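Local coordinates for dipicolinate synthase subunit B (Bacillus halodurans, PDB 3LQK), which probably contributes to the synthesis of dipicolinate, a spore metabolite, and is likely to bind a flavin, at residues 90-95 / 124-129; 3-8 / 32-37; 170-175 / 192-197; 41-46 / 110-115; 128-133 / 152-157. All blocks are in the same frame, centred on the assembly; numbering follows the deposited sequence.

Interaction 1: residues 90-95 / 124-129; sequences MVIAPM and KPVVVG
Val-128 is clasped by the selenomethionine Met-95, which folds over it just past the corner at Pro-94. The Met-95 chain runs out extended, with CG anti to the backbone N (chi1 -173°), and bends only at its last torsion, curling selenium and methyl around the valine branch. SE lies 3.7 Å from Val-128 CG1, while CE settles 3.7 Å from Val-128 CB, the two side chains crossing at a slant. On the same face, Ile-92 CD1 rests over the shallow dip between Val-126 CG1 and Val-128 CG1, at 4.3 and 4.2 Å; helices 97-104 and 111-121 cover this side. Val-91 and Val-127 project from the other face, toward helix 176-184. A CB at Gly-129 would be tight against Ala-93 CB. In the parallel ladder Val-127 N bonds Met-90 O at 2.8 Å and Ile-92 N bonds Val-127 O at 2.9 Å. After the cis peptide before Pro-94 one more bond follows, Met-95 N to Gly-129 O at 2.7 Å. The chemistry is that of a buried Rossmann-like core: apolar side chains on both faces, polar backbone groups facing this seam paired across it, and Val-91 and Ala-93 bonding Gly-11 and Gly-13 instead.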
# COMPACT_ATOMS: atom_id res chain seq x y z
N MSE A 90 -21.86 6.12 -13.22
CA MSE A 90 -20.92 5.89 -14.27
C MSE A 90 -20.58 4.43 -14.28
O MSE A 90 -20.22 3.87 -13.24
CB MSE A 90 -19.67 6.72 -13.99
CG MSE A 90 -18.50 6.50 -14.95
SE MSE A 90 -18.75 7.38 -16.65
CE MSE A 90 -17.41 6.41 -17.60
N VAL A 91 -20.63 3.81 -15.45
CA VAL A 91 -20.23 2.42 -15.63
C VAL A 91 -18.93 2.41 -16.40
O VAL A 91 -18.75 3.19 -17.35
CB VAL A 91 -21.31 1.67 -16.50
CG1 VAL A 91 -20.96 0.19 -16.70
CG2 VAL A 91 -22.70 1.78 -15.86
N ILE A 92 -18.00 1.52 -16.03
CA ILE A 92 -16.81 1.24 -16.82
C ILE A 92 -16.80 -0.24 -17.08
O ILE A 92 -16.59 -1.07 -16.16
CB ILE A 92 -15.51 1.58 -16.11
CG1 ILE A 92 -15.50 3.03 -15.55
CG2 ILE A 92 -14.28 1.37 -17.04
CD1 ILE A 92 -14.22 3.31 -14.72
N ALA A 93 -17.11 -0.59 -18.33
CA ALA A 93 -17.13 -1.96 -18.74
C ALA A 93 -16.88 -2.13 -20.23
O ALA A 93 -17.53 -1.48 -21.03
CB ALA A 93 -18.43 -2.63 -18.31
N PRO A 94 -15.93 -3.00 -20.61
CA PRO A 94 -15.00 -3.74 -19.78
C PRO A 94 -14.00 -2.80 -19.16
O PRO A 94 -13.71 -1.71 -19.77
CB PRO A 94 -14.31 -4.73 -20.78
CG PRO A 94 -14.43 -4.09 -22.07
CD PRO A 94 -15.69 -3.27 -22.05
N MSE A 95 -13.54 -3.15 -17.95
CA MSE A 95 -12.41 -2.41 -17.35
C MSE A 95 -11.17 -3.28 -17.39
O MSE A 95 -11.08 -4.29 -16.66
CB MSE A 95 -12.70 -1.93 -15.93
CG MSE A 95 -11.59 -1.00 -15.35
SE MSE A 95 -12.07 -0.36 -13.57
CE MSE A 95 -12.00 -1.94 -12.67
N LYS A 124 -21.52 10.18 -6.28
CA LYS A 124 -22.37 9.30 -7.03
C LYS A 124 -21.61 8.00 -7.43
O LYS A 124 -20.38 7.97 -7.47
CB LYS A 124 -22.88 10.02 -8.27
CG LYS A 124 -23.75 11.28 -8.02
CD LYS A 124 -25.00 10.93 -7.38
CE LYS A 124 -26.01 12.11 -7.42
NZ LYS A 124 -25.79 12.97 -6.20
N PRO A 125 -22.36 6.92 -7.71
CA PRO A 125 -21.75 5.61 -7.88
C PRO A 125 -21.04 5.34 -9.16
O PRO A 125 -21.50 5.77 -10.26
CB PRO A 125 -22.94 4.65 -7.78
CG PRO A 125 -24.11 5.44 -8.23
CD PRO A 125 -23.83 6.83 -7.59
N VAL A 126 -19.94 4.61 -9.07
CA VAL A 126 -19.28 4.09 -10.25
C VAL A 126 -19.35 2.59 -10.17
O VAL A 126 -19.03 2.02 -9.10
CB VAL A 126 -17.74 4.50 -10.28
CG1 VAL A 126 -16.97 3.84 -11.48
CG2 VAL A 126 -17.65 6.01 -10.36
N VAL A 127 -19.72 1.95 -11.28
CA VAL A 127 -19.89 0.50 -11.37
C VAL A 127 -18.91 0.00 -12.39
O VAL A 127 -18.91 0.49 -13.51
CB VAL A 127 -21.30 0.17 -11.84
CG1 VAL A 127 -21.46 -1.33 -12.25
CG2 VAL A 127 -22.33 0.61 -10.77
N VAL A 128 -18.09 -0.97 -12.03
CA VAL A 128 -17.03 -1.47 -12.89
C VAL A 128 -17.22 -2.96 -13.21
O VAL A 128 -17.65 -3.74 -12.37
CB VAL A 128 -15.59 -1.24 -12.26
CG1 VAL A 128 -15.34 0.28 -12.01
CG2 VAL A 128 -15.40 -1.94 -11.02
N GLY A 129 -16.95 -3.31 -14.47
CA GLY A 129 -16.87 -4.70 -14.94
C GLY A 129 -15.46 -5.12 -15.30
O GLY A 129 -14.97 -4.83 -16.41

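Interaction 2: residues 3-8 / 32-37; sequences MNFAGK and VELGAK
Phe-5 leans on Leu-34 where the N-terminal loop crosses the end of helix 25-33, a worked case of how a helix terminus is covered. Followed outward, Phe-5 CB lies 3.8 Å from Ala-36 CB and also near Leu-34 O. With CG anti to the carbonyl carbon (chi1 -63°), the ring runs alongside the leucine, both side chains pointing the same way. CD2 then meets Leu-34 CB at 3.7 Å, and CE2, the next atom of the ring, meets Leu-34 CD1 at 3.6 Å. The other leucine methyl, CD2, rests on Met-3 O. Two backbone bonds frame this apolar patch: Phe-5 N donates to Leu-34 O at 3.0 Å, and Lys-37 N to Lys-8 O at 2.7 Å. Between them Gly-35, with its positive phi, closes the helix in a Schellman motif; a CB there would jam against the preceding carbonyl O and be tight against Ala-6 N. Asn-4 OD1 braces the loop as an Asx turn, accepting from Ala-6 N, which stands well above the amide plane, and a type II turn from Phe-5 to Lys-8 follows. The centre of this surface contact is about 17 Å from the centre of the chain, with Phe-5 also touching Ile-180 of helix 176-184, Lys-8 leading into strand 9-13 and Lys-37 opening the parallel strand 37-41.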
# COMPACT_ATOMS: atom_id res chain seq x y z
N MSE A 3 -37.53 -2.82 -11.96
CA MSE A 3 -36.23 -2.19 -12.39
C MSE A 3 -36.46 -1.18 -13.53
O MSE A 3 -36.80 -1.56 -14.65
CB MSE A 3 -35.26 -3.29 -12.83
CG MSE A 3 -33.92 -2.83 -13.28
SE MSE A 3 -32.54 -4.27 -13.27
CE MSE A 3 -33.56 -5.59 -14.34
N ASN A 4 -36.27 0.10 -13.24
CA ASN A 4 -36.63 1.15 -14.16
C ASN A 4 -35.68 2.38 -14.02
O ASN A 4 -35.59 2.99 -12.96
CB ASN A 4 -38.10 1.52 -13.91
CG ASN A 4 -38.57 2.68 -14.75
OD1 ASN A 4 -38.07 2.90 -15.84
ND2 ASN A 4 -39.54 3.44 -14.23
N PHE A 5 -34.97 2.72 -15.09
CA PHE A 5 -33.99 3.76 -15.05
C PHE A 5 -34.49 5.04 -15.72
O PHE A 5 -33.70 5.89 -16.10
CB PHE A 5 -32.73 3.29 -15.78
CG PHE A 5 -32.07 2.11 -15.14
CD1 PHE A 5 -31.69 2.14 -13.80
CD2 PHE A 5 -31.82 0.98 -15.84
CE1 PHE A 5 -31.09 1.03 -13.19
CE2 PHE A 5 -31.18 -0.13 -15.24
CZ PHE A 5 -30.82 -0.09 -13.93
N ALA A 6 -35.80 5.14 -15.91
CA ALA A 6 -36.42 6.35 -16.44
C ALA A 6 -35.88 7.62 -15.79
O ALA A 6 -35.89 7.74 -14.58
CB ALA A 6 -38.01 6.29 -16.27
N GLY A 7 -35.41 8.57 -16.58
CA GLY A 7 -34.92 9.83 -15.98
C GLY A 7 -33.47 9.77 -15.53
O GLY A 7 -32.95 10.77 -15.00
N LYS A 8 -32.82 8.63 -15.67
CA LYS A 8 -31.47 8.49 -15.11
C LYS A 8 -30.44 8.67 -16.20
O LYS A 8 -30.61 8.16 -17.32
CB LYS A 8 -31.26 7.13 -14.47
CG LYS A 8 -32.33 6.72 -13.41
CD LYS A 8 -32.02 7.31 -12.04
CE LYS A 8 -33.16 7.06 -11.06
NZ LYS A 8 -32.93 8.00 -9.93
N VAL A 32 -30.76 1.61 -22.21
CA VAL A 32 -31.57 2.58 -22.98
C VAL A 32 -33.02 2.07 -23.03
O VAL A 32 -33.97 2.82 -22.87
CB VAL A 32 -31.00 2.82 -24.45
CG1 VAL A 32 -31.97 3.61 -25.33
CG2 VAL A 32 -29.67 3.51 -24.41
N GLU A 33 -33.18 0.78 -23.21
CA GLU A 33 -34.52 0.17 -23.25
C GLU A 33 -35.25 0.24 -21.93
O GLU A 33 -36.46 0.32 -21.92
CB GLU A 33 -34.42 -1.31 -23.62
CG GLU A 33 -34.00 -1.55 -25.04
CD GLU A 33 -33.67 -3.03 -25.34
OE1 GLU A 33 -33.72 -3.94 -24.43
OE2 GLU A 33 -33.34 -3.26 -26.51
N LEU A 34 -34.50 0.19 -20.82
CA LEU A 34 -35.04 0.42 -19.49
C LEU A 34 -35.21 1.93 -19.11
O LEU A 34 -35.55 2.27 -17.97
CB LEU A 34 -34.10 -0.23 -18.49
CG LEU A 34 -34.03 -1.76 -18.49
CD1 LEU A 34 -32.76 -2.26 -17.74
CD2 LEU A 34 -35.25 -2.30 -17.85
N GLY A 35 -34.90 2.82 -20.05
CA GLY A 35 -35.22 4.23 -19.94
C GLY A 35 -34.05 5.17 -19.62
O GLY A 35 -34.26 6.36 -19.44
N ALA A 36 -32.86 4.62 -19.46
CA ALA A 36 -31.74 5.45 -19.05
C ALA A 36 -31.36 6.31 -20.25
O ALA A 36 -31.48 5.88 -21.40
CB ALA A 36 -30.55 4.59 -18.61
N LYS A 37 -30.89 7.51 -19.97
CA LYS A 37 -30.13 8.30 -20.91
C LYS A 37 -28.63 7.93 -20.76
O LYS A 37 -28.04 8.15 -19.72
CB LYS A 37 -30.31 9.77 -20.59
CG LYS A 37 -29.59 10.67 -21.60
CD LYS A 37 -29.54 12.21 -21.21
CE LYS A 37 -30.76 13.02 -21.65
NZ LYS A 37 -30.47 14.48 -21.36

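Interaction 3: residues 170-175 / 192-197; sequences VARMEA and VLIEKF
Arg-172 presents one guanidinium face to Ile-194, whose CB sits 3.7 Å above the plane, displaced toward the rim. At the edge lie two polar partners. Glu-195 O accepts from Arg-172 NH1 at 3.2 Å along a bent path (141° at the hydrogen), close to the guanidinium plane but with the nitrogen standing above the plane of the carbonyl. A water lies in the plane too, accepting a hydrogen bond from Arg-172 NE at 2.7 Å and a weak one from Phe-197 N. The arginine chain is extended until chi3 (-75°), where a bend turns the guanidinium across the isoleucine. Lys-196 reaches back the other way. Bent at chi2 and chi3, it lays its methylenes over the strand end, with CG and CD each 3.4 Å from Val-170 O, and its NZ donates to Ala-171 O at 3.1 Å from above the carbonyl plane. The Val-170 side chain crosses that of Lys-196 at about a right angle, CG1 near NZ.

Strand 169-171 and the C-terminal tail are thereby clasped, beside a subunit interface where Leu-193 N bonds Gln-159 OE1 of the second subunit. Chemically, no salt bridge joins the segments: two hydrogen bonds to neutral backbone carbonyls and the apolar cover from Ile-194 hold the cationic groups, and the long bonds suggest a modest grip.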
# COMPACT_ATOMS: atom_id res chain seq x y z
N VAL A 170 -13.21 -12.01 -14.86
CA VAL A 170 -14.09 -11.32 -15.81
C VAL A 170 -15.51 -11.24 -15.22
O VAL A 170 -16.00 -12.21 -14.61
CB VAL A 170 -14.13 -12.05 -17.17
CG1 VAL A 170 -15.06 -11.31 -18.24
CG2 VAL A 170 -12.66 -12.22 -17.73
N ALA A 171 -16.13 -10.08 -15.38
CA ALA A 171 -17.50 -9.83 -14.92
C ALA A 171 -18.52 -10.58 -15.79
O ALA A 171 -18.28 -10.82 -16.96
CB ALA A 171 -17.83 -8.28 -14.92
N ARG A 172 -19.65 -10.91 -15.19
CA ARG A 172 -20.82 -11.34 -15.87
C ARG A 172 -21.56 -10.10 -16.29
O ARG A 172 -22.30 -9.51 -15.49
CB ARG A 172 -21.73 -12.15 -14.94
CG ARG A 172 -22.93 -12.79 -15.64
CD ARG A 172 -23.77 -13.57 -14.64
NE ARG A 172 -23.17 -14.86 -14.23
CZ ARG A 172 -23.62 -15.62 -13.21
NH1 ARG A 172 -23.05 -16.80 -12.95
NH2 ARG A 172 -24.64 -15.21 -12.45
N MSE A 173 -21.40 -9.77 -17.56
CA MSE A 173 -21.92 -8.50 -18.07
C MSE A 173 -23.44 -8.44 -18.04
O MSE A 173 -24.00 -7.35 -17.92
CB MSE A 173 -21.44 -8.25 -19.49
CG MSE A 173 -19.89 -8.01 -19.61
SE MSE A 173 -19.27 -6.66 -18.28
CE MSE A 173 -17.39 -6.86 -18.69
N GLU A 174 -24.08 -9.60 -18.14
CA GLU A 174 -25.55 -9.65 -17.98
C GLU A 174 -26.07 -9.13 -16.67
O GLU A 174 -27.25 -8.74 -16.61
CB GLU A 174 -26.11 -11.09 -18.05
CG GLU A 174 -25.97 -11.71 -19.35
CD GLU A 174 -26.47 -13.20 -19.39
OE1 GLU A 174 -26.76 -13.83 -18.32
OE2 GLU A 174 -26.54 -13.73 -20.53
N ALA A 175 -25.26 -9.17 -15.62
CA ALA A 175 -25.62 -8.59 -14.32
C ALA A 175 -25.46 -7.08 -14.23
O ALA A 175 -25.67 -6.49 -13.18
CB ALA A 175 -24.84 -9.28 -13.17
N VAL A 192 -21.41 -11.12 -5.28
CA VAL A 192 -20.47 -10.46 -6.12
C VAL A 192 -19.50 -11.45 -6.72
O VAL A 192 -18.88 -11.19 -7.75
CB VAL A 192 -19.77 -9.30 -5.38
CG1 VAL A 192 -18.98 -9.84 -4.16
CG2 VAL A 192 -18.91 -8.45 -6.36
N LEU A 193 -19.34 -12.60 -6.10
CA LEU A 193 -18.47 -13.63 -6.65
C LEU A 193 -19.37 -14.65 -7.31
O LEU A 193 -20.25 -15.24 -6.64
CB LEU A 193 -17.68 -14.32 -5.56
CG LEU A 193 -16.30 -13.78 -5.23
CD1 LEU A 193 -16.25 -12.30 -5.20
CD2 LEU A 193 -15.66 -14.38 -3.97
N ILE A 194 -19.20 -14.84 -8.61
CA ILE A 194 -19.97 -15.84 -9.33
C ILE A 194 -19.07 -16.87 -10.08
O ILE A 194 -17.83 -16.72 -10.11
CB ILE A 194 -21.01 -15.16 -10.25
CG1 ILE A 194 -20.37 -14.11 -11.20
CG2 ILE A 194 -22.14 -14.51 -9.40
CD1 ILE A 194 -19.45 -14.63 -12.21
N GLU A 195 -19.69 -17.90 -10.65
CA GLU A 195 -18.97 -18.90 -11.47
C GLU A 195 -19.19 -18.53 -12.92
O GLU A 195 -20.33 -18.49 -13.39
CB GLU A 195 -19.48 -20.33 -11.25
CG GLU A 195 -19.31 -20.87 -9.82
CD GLU A 195 -17.89 -21.39 -9.46
OE1 GLU A 195 -16.95 -20.56 -9.41
OE2 GLU A 195 -17.74 -22.62 -9.14
N LYS A 196 -18.12 -18.14 -13.58
CA LYS A 196 -18.21 -17.70 -14.96
C LYS A 196 -18.45 -18.85 -15.93
O LYS A 196 -17.78 -19.86 -15.89
CB LYS A 196 -16.99 -16.88 -15.32
CG LYS A 196 -17.10 -15.43 -14.92
CD LYS A 196 -18.06 -14.67 -15.80
CE LYS A 196 -17.53 -14.61 -17.17
NZ LYS A 196 -18.17 -13.70 -18.09
N PHE A 197 -19.45 -18.69 -16.79
CA PHE A 197 -19.89 -19.76 -17.69
C PHE A 197 -19.88 -21.13 -17.04
O PHE A 197 -20.88 -21.83 -17.05
CB PHE A 197 -19.05 -19.80 -18.96
O HOH W 1 -21.58 -16.18 -16.03

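Interaction 4: residues 41-46 / 110-115; sequences FVTHTV and SPVLMG
Two first torsions set the packing of Phe-41 against Val-112. In Phe-41, CG is anti to the carbonyl carbon (chi1 -72°), which carries the ring along the helix toward Gly-115; in Val-112, CG1 takes the place anti to the backbone N and CG2 is left facing the strand. The motif is the N-terminus of helix 111-121 packed against the C-terminal end of strand 37-41, part of the alternation of strands and helices in a Rossmann-like fold. Val-112 CG2 fills the centre, 3.5 Å from Phe-41 O. It also touches Thr-43 CG2 at 3.9 Å, where the valine and threonine side chains cross obliquely. Pro-111, first residue of the helix, turns its ring to the loop, with CB 3.2 Å from Val-42 O and CD 3.4 Å from Thr-43 O. Replacing it with glycine would probably open a gap beside these two carbonyls and make the first helical turn more flexible.

The helix start is also fixed from within, because Ser-110 at the N-cap accepts from Leu-113 N through OG at 3.2 Å, along a nearly straight path (168°). Farther out, the Phe-41 ring meets Phe-81 edge to face, and Met-90 and Ile-92 of the central sheet touch Val-112. Thr-43 is near a bound phosphate, probably from the crystallisation liquor. Where the ring passes the helix, Phe-41 CD1 brings its edge to 3.6 Å from Pro-111 O, and CE1 stands 3.8 Å from Gly-115 CA, a position where a side chain would clash with the ring.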
# COMPACT_ATOMS: atom_id res chain seq x y z
N PHE A 41 -18.55 6.97 -23.09
CA PHE A 41 -17.20 7.51 -22.88
C PHE A 41 -16.16 6.54 -23.45
O PHE A 41 -16.28 5.33 -23.25
CB PHE A 41 -16.90 7.67 -21.40
CG PHE A 41 -17.63 8.79 -20.72
CD1 PHE A 41 -16.94 9.85 -20.21
CD2 PHE A 41 -18.98 8.70 -20.48
CE1 PHE A 41 -17.59 10.87 -19.52
CE2 PHE A 41 -19.66 9.74 -19.85
CZ PHE A 41 -18.95 10.82 -19.37
N VAL A 42 -15.15 7.03 -24.14
CA VAL A 42 -14.13 6.18 -24.75
C VAL A 42 -12.74 6.75 -24.50
O VAL A 42 -12.61 7.85 -23.99
CB VAL A 42 -14.35 5.96 -26.26
CG1 VAL A 42 -15.62 5.10 -26.55
CG2 VAL A 42 -14.33 7.29 -27.02
N THR A 43 -11.70 5.98 -24.78
CA THR A 43 -10.40 6.29 -24.17
C THR A 43 -9.59 7.15 -25.12
O THR A 43 -8.61 7.77 -24.70
CB THR A 43 -9.58 5.05 -23.79
OG1 THR A 43 -9.49 4.20 -24.94
CG2 THR A 43 -10.22 4.28 -22.60
N HIS A 44 -9.99 7.19 -26.38
CA HIS A 44 -9.30 8.05 -27.33
C HIS A 44 -10.28 8.68 -28.25
O HIS A 44 -11.42 8.21 -28.36
CB HIS A 44 -8.34 7.22 -28.17
CG HIS A 44 -7.22 6.64 -27.38
ND1 HIS A 44 -6.14 7.40 -26.97
CD2 HIS A 44 -7.01 5.39 -26.90
CE1 HIS A 44 -5.32 6.64 -26.26
NE2 HIS A 44 -5.82 5.41 -26.20
N THR A 45 -9.80 9.72 -28.96
CA THR A 45 -10.55 10.45 -29.95
C THR A 45 -11.03 9.47 -30.99
O THR A 45 -10.32 8.60 -31.40
CB THR A 45 -9.69 11.53 -30.67
OG1 THR A 45 -9.28 12.51 -29.71
CG2 THR A 45 -10.49 12.22 -31.75
N VAL A 46 -12.28 9.67 -31.39
CA VAL A 46 -12.98 8.76 -32.28
C VAL A 46 -12.65 9.09 -33.77
O VAL A 46 -12.88 8.26 -34.65
CB VAL A 46 -14.51 8.75 -31.90
CG1 VAL A 46 -15.42 8.60 -33.09
CG2 VAL A 46 -14.75 7.67 -30.84
N SER A 110 -7.66 9.53 -18.90
CA SER A 110 -8.42 9.20 -20.06
C SER A 110 -9.80 9.76 -19.84
O SER A 110 -10.20 10.01 -18.69
CB SER A 110 -8.49 7.67 -20.29
OG SER A 110 -9.56 7.10 -19.49
N PRO A 111 -10.54 9.95 -20.95
CA PRO A 111 -11.87 10.45 -20.81
C PRO A 111 -12.76 9.55 -19.91
O PRO A 111 -13.56 10.07 -19.11
CB PRO A 111 -12.35 10.59 -22.27
CG PRO A 111 -11.11 10.61 -23.12
CD PRO A 111 -10.16 9.73 -22.37
N VAL A 112 -12.60 8.25 -19.97
CA VAL A 112 -13.35 7.32 -19.14
C VAL A 112 -13.06 7.54 -17.66
O VAL A 112 -13.95 7.63 -16.82
CB VAL A 112 -13.06 5.83 -19.57
CG1 VAL A 112 -13.77 4.84 -18.62
CG2 VAL A 112 -13.56 5.51 -21.01
N LEU A 113 -11.79 7.63 -17.31
CA LEU A 113 -11.41 7.79 -15.91
C LEU A 113 -11.80 9.15 -15.44
O LEU A 113 -12.08 9.35 -14.26
CB LEU A 113 -9.91 7.56 -15.74
CG LEU A 113 -9.46 6.12 -16.05
CD1 LEU A 113 -7.98 6.05 -15.97
CD2 LEU A 113 -10.13 5.08 -15.11
N MSE A 114 -11.83 10.13 -16.35
CA MSE A 114 -12.31 11.47 -15.93
C MSE A 114 -13.79 11.45 -15.64
O MSE A 114 -14.24 12.05 -14.68
CB MSE A 114 -11.92 12.52 -16.97
CG MSE A 114 -12.42 13.89 -16.70
SE MSE A 114 -11.57 14.63 -15.07
CE MSE A 114 -9.78 14.83 -15.73
N GLY A 115 -14.57 10.69 -16.44
CA GLY A 115 -15.98 10.51 -16.13
C GLY A 115 -16.21 9.91 -14.74
O GLY A 115 -17.08 10.35 -13.98

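Interaction 5: residues 128-133 / 152-157; sequences VGISTN and IYFIPF. With PO4 (phosphate ion), chain C.
Val-128 sets a single methyl almost squarely on the Phe-154 ring: CG2 lies 3.4 Å from the ring centroid, only 8° off the normal, a CH-pi contact over the middle of the face. The valine torsion (chi1 -59°) accounts for it, placing CG2 between the backbone N and the carbonyl carbon and out over the neighbouring strand. Ile-130 comes to the same ring from its edge, with CG1 4.1 Å from Phe-154 CD2. Its CD1 goes on to press against Phe-157 CB, a tight and probably strained approach from a nearly eclipsed first torsion. With alanine in place of Phe-154, the Val-128 methyl would probably lose the aromatic face it sits on and Ile-130 its neighbour.

The strands are the two ends of a beta-alpha-beta unit, a crossover through helix 140-147, whose Leu-146 and Met-147 also touch Phe-154. Their pairing is parallel but brief: Val-128 N donates to Tyr-153 O, and Ile-155 N to Val-128 O, both at 2.9 Å. The axes of strands 128-132 and 152-154 diverge by 53°, and a water bridges the chains past the last bond, donating to Val-128 O and Ile-155 O and accepting from Ile-130 N at 3.0 Å. Val-128 O is thus gripped twice. Gly-129 has Ile-155 CD1 lying against its CA, where a side chain would clash. At the far end, Asn-133 ND2 donates to phosphate O4 at 2.8 Å; Arg-121 of the third subunit binds the same ion, which probably came from the crystallisation liquor.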
# COMPACT_ATOMS: atom_id res chain seq x y z
N VAL A 128 -18.09 -0.97 -12.03
CA VAL A 128 -17.03 -1.47 -12.89
C VAL A 128 -17.22 -2.96 -13.21
O VAL A 128 -17.65 -3.74 -12.37
CB VAL A 128 -15.59 -1.24 -12.26
CG1 VAL A 128 -15.34 0.28 -12.01
CG2 VAL A 128 -15.40 -1.94 -11.02
N GLY A 129 -16.95 -3.31 -14.47
CA GLY A 129 -16.87 -4.70 -14.94
C GLY A 129 -15.46 -5.12 -15.30
O GLY A 129 -14.97 -4.83 -16.41
N ILE A 130 -14.75 -5.76 -14.38
CA ILE A 130 -13.37 -6.11 -14.62
C ILE A 130 -13.22 -7.12 -15.71
O ILE A 130 -14.09 -7.91 -15.95
CB ILE A 130 -12.58 -6.71 -13.43
CG1 ILE A 130 -13.47 -7.20 -12.36
CG2 ILE A 130 -11.46 -5.81 -12.98
CD1 ILE A 130 -13.92 -8.48 -12.65
N SER A 131 -12.07 -7.07 -16.34
CA SER A 131 -11.74 -8.04 -17.35
C SER A 131 -10.24 -8.01 -17.60
O SER A 131 -9.77 -7.22 -18.41
CB SER A 131 -12.49 -7.73 -18.64
OG SER A 131 -12.17 -8.71 -19.57
N THR A 132 -9.49 -8.78 -16.82
CA THR A 132 -8.04 -8.82 -16.95
C THR A 132 -7.49 -10.16 -16.48
O THR A 132 -7.97 -10.74 -15.50
CB THR A 132 -7.33 -7.61 -16.18
OG1 THR A 132 -5.93 -7.62 -16.44
CG2 THR A 132 -7.59 -7.62 -14.69
N ASN A 133 -6.45 -10.62 -17.18
CA ASN A 133 -5.79 -11.88 -16.87
C ASN A 133 -4.78 -11.79 -15.70
O ASN A 133 -4.14 -12.79 -15.34
CB ASN A 133 -5.19 -12.49 -18.13
CG ASN A 133 -3.98 -11.71 -18.62
OD1 ASN A 133 -3.27 -11.10 -17.82
ND2 ASN A 133 -3.77 -11.68 -19.94
N ILE A 152 -17.96 2.89 -5.03
CA ILE A 152 -17.48 2.09 -6.14
C ILE A 152 -18.07 0.69 -5.97
O ILE A 152 -17.97 0.10 -4.91
CB ILE A 152 -15.94 2.03 -6.21
CG1 ILE A 152 -15.42 3.44 -6.42
CG2 ILE A 152 -15.47 1.08 -7.41
CD1 ILE A 152 -13.89 3.65 -6.58
N TYR A 153 -18.63 0.13 -7.04
CA TYR A 153 -19.30 -1.16 -7.01
C TYR A 153 -18.91 -2.01 -8.20
O TYR A 153 -18.57 -1.44 -9.26
CB TYR A 153 -20.84 -1.01 -6.96
CG TYR A 153 -21.30 -0.07 -5.85
CD1 TYR A 153 -21.56 -0.52 -4.57
CD2 TYR A 153 -21.43 1.29 -6.10
CE1 TYR A 153 -21.95 0.39 -3.54
CE2 TYR A 153 -21.77 2.18 -5.10
CZ TYR A 153 -22.08 1.73 -3.86
OH TYR A 153 -22.44 2.66 -2.96
N PHE A 154 -18.93 -3.33 -8.01
CA PHE A 154 -18.48 -4.29 -9.01
C PHE A 154 -19.61 -5.16 -9.58
O PHE A 154 -20.46 -5.67 -8.82
CB PHE A 154 -17.39 -5.20 -8.41
CG PHE A 154 -16.01 -4.58 -8.39
CD1 PHE A 154 -15.71 -3.52 -7.55
CD2 PHE A 154 -15.01 -5.03 -9.26
CE1 PHE A 154 -14.47 -2.95 -7.54
CE2 PHE A 154 -13.75 -4.42 -9.28
CZ PHE A 154 -13.47 -3.41 -8.40
N ILE A 155 -19.69 -5.24 -10.92
CA ILE A 155 -20.54 -6.18 -11.58
C ILE A 155 -19.97 -7.55 -11.13
O ILE A 155 -18.76 -7.76 -11.11
CB ILE A 155 -20.46 -6.09 -13.09
CG1 ILE A 155 -20.86 -4.69 -13.61
CG2 ILE A 155 -21.30 -7.21 -13.77
CD1 ILE A 155 -20.56 -4.51 -15.14
N PRO A 156 -20.84 -8.47 -10.73
CA PRO A 156 -20.37 -9.72 -10.21
C PRO A 156 -19.40 -10.37 -11.16
O PRO A 156 -19.58 -10.29 -12.41
CB PRO A 156 -21.67 -10.55 -10.10
CG PRO A 156 -22.64 -9.57 -9.71
CD PRO A 156 -22.28 -8.29 -10.47
N PHE A 157 -18.39 -11.02 -10.61
CA PHE A 157 -17.29 -11.54 -11.43
C PHE A 157 -16.75 -12.92 -10.90
O PHE A 157 -17.10 -13.39 -9.79
CB PHE A 157 -16.18 -10.49 -11.48
CG PHE A 157 -15.58 -10.15 -10.10
CD1 PHE A 157 -14.59 -10.93 -9.53
CD2 PHE A 157 -16.02 -9.05 -9.40
CE1 PHE A 157 -14.07 -10.63 -8.27
CE2 PHE A 157 -15.45 -8.74 -8.16
CZ PHE A 157 -14.50 -9.54 -7.61
P PO4 C . -5.87 -13.09 -22.97
O1 PO4 C . -5.03 -12.19 -23.90
O2 PO4 C . -7.06 -12.36 -22.34
O3 PO4 C . -6.40 -14.35 -23.71
O4 PO4 C . -5.00 -13.43 -21.78
O HOH W 2 -16.58 -6.36 -12.09

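Interactions 1 and 5 share strand 126-132, using Val-128 and Gly-129 in both, and their centres lie 8 Å apart; Val-126 O to Tyr-153 N, at 2.8 Å, probably carries the ladder from one to the other. Interactions 3 and 5 also have centres 8 Å apart, with a probable hydrogen bond from Ile-194 N to Phe-157 O, and interaction 3 meets interaction 1 where Met-173 packs on Ala-93. Interaction 4 touches interaction 1 through Met-90 CE, 3.9 Å from Phe-41 CG. Interaction 2 adjoins interaction 4 in sequence only; its nearest atoms to interaction 1 are about 8 Å away. Phosphate, probably from the crystallisation liquor, is bound near interactions 4 and 5; no active site is assigned by it.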